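Local coordinates for In2-1 family protein, glutathione transferase lambda3 (Populus trichocarpa, PDB 4PQI) that binds glutathione and probably acts as a thiol transferase, as a monomeric plant glutathione transferase of the Lambda class, at residues 15-26 with 62-73. Residues are numbered along the deposited sequence; the frame is centred on the assembly and turned at random.
Sequences LAPPLDATAEQP and LVPLILQNRPAW. With GSH (glutathione), chain B.
L19 and L65 form a single beta bridge. L19 N donates to P64 O at 2.7 Å, nearly straight at 175°. L19 O takes the N-H of I66, which comes from above the carbonyl plane (N to O 3.1 Å). Both backbone polar atoms of L19 are thus satisfied by 62-73. Strand 60-64 is the outermost strand on this side of the thioredoxin-like sheet, and 15-26 lies along the end of it. V63 bonds to the neighbouring strand 33-37.

The second anchor is W73. Its NE1 donates to A23 O at 2.9 Å, with the oxygen in the ring plane. Q25 CB sits over the five-membered ring, 3.5 Å from its centroid, as a CH-pi contact. CG of Q25 is anti to its backbone N (chi1 -178°), and the extended chain follows the ring with its amide 7° from parallel. P71 CB covers the opposite face. L19 CD1 meets the ring edge and also V63 CG1.

Between the anchors, D20 to A23 make a type I turn, closed by A23 N donating to D20 O (3.0 Å). D20 OD1 accepts T22 N and T22 OG1 from one face of the carboxylate, and the backbone bond closes an Asx turn. A water accepts from A72 N and donates to A21 O, 2.8 Å each.

R70 points away from 15-26. Its NE and NH2 both grip L67 O, and NH1 and NH2 hold O31 of glutathione; N82 also binds NH1. L19 holds the backbone before L67–R70; after it the loop holds the W73 indole and, through water, A72 N, consistent with an indirect role in placing R70 at the glycyl carboxylate.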
loop_
_atom_site.group_PDB
_atom_site.type_symbol
_atom_site.label_atom_id
_atom_site.label_comp_id
_atom_site.label_asym_id
_atom_site.label_seq_id
_atom_site.Cartn_x
_atom_site.Cartn_y
_atom_site.Cartn_z
ATOM N N LEU A 15 10.071 15.230 1.759
ATOM C CA LEU A 15 9.480 14.814 0.485
ATOM C C LEU A 15 9.678 15.877 -0.594
ATOM O O LEU A 15 9.330 17.037 -0.391
ATOM C CB LEU A 15 7.984 14.520 0.669
ATOM C CG LEU A 15 7.680 13.306 1.561
ATOM C CD1 LEU A 15 6.191 13.003 1.617
ATOM C CD2 LEU A 15 8.459 12.090 1.073
ATOM N N ALA A 16 10.253 15.479 -1.727
ATOM C CA ALA A 16 10.398 16.367 -2.888
ATOM C C ALA A 16 9.061 16.561 -3.603
ATOM O O ALA A 16 8.222 15.661 -3.594
ATOM C CB ALA A 16 11.435 15.799 -3.859
ATOM N N PRO A 17 8.855 17.736 -4.230
ATOM C CA PRO A 17 7.602 17.985 -4.955
ATOM C C PRO A 17 7.462 17.021 -6.134
ATOM O O PRO A 17 8.467 16.613 -6.712
ATOM C CB PRO A 17 7.758 19.439 -5.454
ATOM C CG PRO A 17 8.809 20.037 -4.589
ATOM C CD PRO A 17 9.748 18.909 -4.265
ATOM N N PRO A 18 6.230 16.618 -6.466
ATOM C CA PRO A 18 6.115 15.708 -7.610
ATOM C C PRO A 18 6.523 16.395 -8.923
ATOM O O PRO A 18 6.381 17.615 -9.059
ATOM C CB PRO A 18 4.627 15.332 -7.613
ATOM C CG PRO A 18 3.954 16.448 -6.848
ATOM C CD PRO A 18 4.939 16.846 -5.796
ATOM N N LEU A 19 7.041 15.609 -9.863
ATOM C CA LEU A 19 7.503 16.117 -11.154
ATOM C C LEU A 19 6.351 16.262 -12.143
ATOM O O LEU A 19 5.618 15.296 -12.389
ATOM C CB LEU A 19 8.515 15.137 -11.746
ATOM C CG LEU A 19 9.747 14.808 -10.905
ATOM C CD1 LEU A 19 10.624 13.762 -11.626
ATOM C CD2 LEU A 19 10.528 16.050 -10.614
ATOM N N ASP A 20 6.220 17.441 -12.745
ATOM C CA ASP A 20 5.178 17.663 -13.744
ATOM C C ASP A 20 5.645 17.334 -15.158
ATOM O O ASP A 20 6.763 16.849 -15.362
ATOM C CB ASP A 20 4.663 19.103 -13.689
ATOM C CG ASP A 20 5.728 20.133 -14.050
ATOM O OD1 ASP A 20 6.662 19.822 -14.818
ATOM O OD2 ASP A 20 5.628 21.278 -13.564
ATOM N N ALA A 21 4.796 17.646 -16.133
ATOM C CA ALA A 21 5.029 17.250 -17.516
ATOM C C ALA A 21 6.324 17.795 -18.099
ATOM O O ALA A 21 6.879 17.190 -18.999
ATOM C CB ALA A 21 3.849 17.634 -18.396
ATOM N N THR A 22 6.780 18.948 -17.603
ATOM C CA THR A 22 7.982 19.587 -18.125
ATOM C C THR A 22 9.256 19.242 -17.336
ATOM O O THR A 22 10.337 19.743 -17.665
ATOM C CB THR A 22 7.842 21.125 -18.163
ATOM O OG1 THR A 22 7.732 21.624 -16.830
ATOM C CG2 THR A 22 6.620 21.556 -18.975
ATOM N N ALA A 23 9.137 18.420 -16.292
ATOM C CA ALA A 23 10.300 18.091 -15.447
ATOM C C ALA A 23 11.404 17.299 -16.168
ATOM O O ALA A 23 11.142 16.481 -17.058
ATOM C CB ALA A 23 9.869 17.351 -14.192
ATOM N N GLU A 24 12.643 17.541 -15.752
ATOM C CA GLU A 24 13.773 16.806 -16.289
ATOM C C GLU A 24 13.673 15.362 -15.855
ATOM O O GLU A 24 13.136 15.042 -14.787
ATOM C CB GLU A 24 15.097 17.378 -15.787
ATOM C CG GLU A 24 15.343 18.805 -16.209
ATOM C CD GLU A 24 16.010 18.871 -17.556
ATOM O OE1 GLU A 24 15.297 19.068 -18.565
ATOM O OE2 GLU A 24 17.250 18.710 -17.605
ATOM N N GLN A 25 14.217 14.485 -16.677
ATOM C CA GLN A 25 14.210 13.077 -16.351
ATOM C C GLN A 25 15.443 12.730 -15.503
ATOM O O GLN A 25 16.555 13.119 -15.866
ATOM C CB GLN A 25 14.203 12.259 -17.641
ATOM C CG GLN A 25 14.140 10.751 -17.360
ATOM C CD GLN A 25 14.280 9.896 -18.608
ATOM O OE1 GLN A 25 14.357 10.410 -19.720
ATOM N NE2 GLN A 25 14.326 8.573 -18.420
ATOM N N PRO A 26 15.250 12.017 -14.367
ATOM C CA PRO A 26 16.387 11.504 -13.579
ATOM C C PRO A 26 17.217 10.557 -14.435
ATOM O O PRO A 26 16.648 9.921 -15.319
ATOM C CB PRO A 26 15.721 10.690 -12.467
ATOM C CG PRO A 26 14.293 11.141 -12.436
ATOM C CD PRO A 26 13.956 11.540 -13.841
ATOM N N LEU A 62 12.998 8.129 -4.231
ATOM C CA LEU A 62 11.661 8.365 -4.786
ATOM C C LEU A 62 11.693 9.313 -6.007
ATOM O O LEU A 62 12.392 10.327 -6.010
ATOM C CB LEU A 62 10.732 8.947 -3.724
ATOM C CG LEU A 62 10.546 8.118 -2.461
ATOM C CD1 LEU A 62 9.611 8.830 -1.491
ATOM C CD2 LEU A 62 10.016 6.741 -2.818
ATOM N N VAL A 63 10.935 8.967 -7.035
ATOM C CA VAL A 63 10.683 9.865 -8.156
ATOM C C VAL A 63 9.171 10.007 -8.251
ATOM O O VAL A 63 8.517 9.205 -8.915
ATOM C CB VAL A 63 11.222 9.274 -9.475
ATOM C CG1 VAL A 63 11.038 10.266 -10.624
ATOM C CG2 VAL A 63 12.691 8.888 -9.328
ATOM N N PRO A 64 8.598 11.002 -7.546
ATOM C CA PRO A 64 7.142 11.188 -7.579
ATOM C C PRO A 64 6.675 11.983 -8.810
ATOM O O PRO A 64 7.313 12.953 -9.225
ATOM C CB PRO A 64 6.869 11.945 -6.279
ATOM C CG PRO A 64 8.103 12.813 -6.119
ATOM C CD PRO A 64 9.249 11.920 -6.591
ATOM N N LEU A 65 5.565 11.537 -9.394
ATOM C CA LEU A 65 5.027 12.099 -10.621
ATOM C C LEU A 65 3.647 12.648 -10.352
ATOM O O LEU A 65 2.939 12.163 -9.473
ATOM C CB LEU A 65 4.899 10.996 -11.690
ATOM C CG LEU A 65 6.150 10.168 -11.969
ATOM C CD1 LEU A 65 5.868 9.029 -12.967
ATOM C CD2 LEU A 65 7.264 11.096 -12.471
ATOM N N ILE A 66 3.254 13.669 -11.101
ATOM C CA ILE A 66 1.862 14.085 -11.105
ATOM C C ILE A 66 1.199 13.287 -12.218
ATOM O O ILE A 66 1.409 13.582 -13.390
ATOM C CB ILE A 66 1.714 15.583 -11.416
ATOM C CG1 ILE A 66 2.507 16.427 -10.415
ATOM C CG2 ILE A 66 0.253 15.976 -11.398
ATOM C CD1 ILE A 66 2.552 17.914 -10.791
ATOM N N LEU A 67 0.413 12.273 -11.866
ATOM C CA LEU A 67 -0.164 11.383 -12.884
ATOM C C LEU A 67 -1.123 12.082 -13.848
ATOM O O LEU A 67 -1.171 11.738 -15.027
ATOM C CB LEU A 67 -0.839 10.167 -12.244
ATOM C CG LEU A 67 0.084 9.149 -11.561
ATOM C CD1 LEU A 67 -0.727 7.984 -11.019
ATOM C CD2 LEU A 67 1.160 8.660 -12.509
ATOM N N GLN A 68 -1.873 13.071 -13.358
ATOM C CA GLN A 68 -2.776 13.848 -14.219
ATOM C C GLN A 68 -2.051 14.730 -15.242
ATOM O O GLN A 68 -2.673 15.259 -16.175
ATOM C CB GLN A 68 -3.734 14.693 -13.379
ATOM C CG GLN A 68 -4.988 13.945 -12.993
ATOM C CD GLN A 68 -5.596 13.220 -14.184
ATOM O OE1 GLN A 68 -5.952 13.842 -15.191
ATOM N NE2 GLN A 68 -5.697 11.897 -14.084
ATOM N N ASN A 69 -0.740 14.877 -15.069
ATOM C CA ASN A 69 0.073 15.739 -15.933
ATOM C C ASN A 69 1.521 15.242 -15.892
ATOM O O ASN A 69 2.425 15.935 -15.421
ATOM C CB ASN A 69 -0.021 17.193 -15.449
ATOM C CG ASN A 69 0.784 18.154 -16.305
ATOM O OD1 ASN A 69 0.767 18.076 -17.532
ATOM N ND2 ASN A 69 1.506 19.058 -15.654
ATOM N N ARG A 70 1.734 14.017 -16.362
ATOM C CA ARG A 70 3.002 13.346 -16.125
ATOM C C ARG A 70 3.985 13.586 -17.261
ATOM O O ARG A 70 3.577 13.802 -18.396
ATOM C CB ARG A 70 2.776 11.841 -15.888
ATOM C CG ARG A 70 2.618 10.983 -17.132
ATOM C CD ARG A 70 2.079 9.599 -16.750
ATOM N NE ARG A 70 0.691 9.684 -16.296
ATOM C CZ ARG A 70 -0.156 8.658 -16.231
ATOM N NH1 ARG A 70 0.229 7.448 -16.597
ATOM N NH2 ARG A 70 -1.408 8.849 -15.815
ATOM N N PRO A 71 5.290 13.560 -16.955
ATOM C CA PRO A 71 6.266 13.710 -18.039
ATOM C C PRO A 71 6.126 12.563 -19.031
ATOM O O PRO A 71 5.994 11.395 -18.626
ATOM C CB PRO A 71 7.616 13.616 -17.327
ATOM C CG PRO A 71 7.328 13.751 -15.870
ATOM C CD PRO A 71 5.925 13.293 -15.657
ATOM N N ALA A 72 6.101 12.918 -20.310
ATOM C CA ALA A 72 6.025 11.967 -21.401
ATOM C C ALA A 72 7.188 10.969 -21.374
ATOM O O ALA A 72 7.044 9.845 -21.863
ATOM C CB ALA A 72 5.995 12.718 -22.755
ATOM N N TRP A 73 8.337 11.366 -20.819
ATOM C CA TRP A 73 9.482 10.445 -20.776
ATOM C C TRP A 73 9.232 9.187 -19.939
ATOM O O TRP A 73 9.956 8.190 -20.041
ATOM C CB TRP A 73 10.783 11.141 -20.326
ATOM C CG TRP A 73 10.762 11.926 -19.029
ATOM C CD1 TRP A 73 10.853 13.298 -18.906
ATOM C CD2 TRP A 73 10.694 11.415 -17.677
ATOM N NE1 TRP A 73 10.816 13.658 -17.581
ATOM C CE2 TRP A 73 10.719 12.528 -16.807
ATOM C CE3 TRP A 73 10.594 10.131 -17.124
ATOM C CZ2 TRP A 73 10.665 12.398 -15.422
ATOM C CZ3 TRP A 73 10.530 10.002 -15.732
ATOM C CH2 TRP A 73 10.570 11.131 -14.903
HETATM N N1 GSH B . -1.766 -3.524 -10.669
HETATM C CA1 GSH B . -0.920 -2.346 -10.547
HETATM C C1 GSH B . -0.069 -2.447 -9.306
HETATM O O11 GSH B . 1.105 -2.015 -9.272
HETATM O O12 GSH B . -0.520 -2.993 -8.283
HETATM C CB1 GSH B . -1.803 -1.100 -10.520
HETATM C CG1 GSH B . -1.018 0.185 -10.275
HETATM C CD1 GSH B . -1.892 1.359 -10.665
HETATM O OE1 GSH B . -3.124 1.137 -11.294
HETATM N N2 GSH B . -1.495 2.599 -10.396
HETATM C CA2 GSH B . -2.342 3.705 -10.813
HETATM C C2 GSH B . -1.830 4.336 -12.077
HETATM O O2 GSH B . -0.452 4.388 -12.340
HETATM C CB2 GSH B . -2.417 4.757 -9.710
HETATM S SG2 GSH B . -3.671 4.357 -8.472
HETATM N N3 GSH B . -2.720 4.849 -12.910
HETATM C CA3 GSH B . -2.325 5.849 -13.883
HETATM C C3 GSH B . -2.627 5.356 -15.276
HETATM O O31 GSH B . -2.317 6.048 -16.279
HETATM O O32 GSH B . -3.189 4.244 -15.435
HETATM O O HOH W 1 5.995 15.569 -21.137
#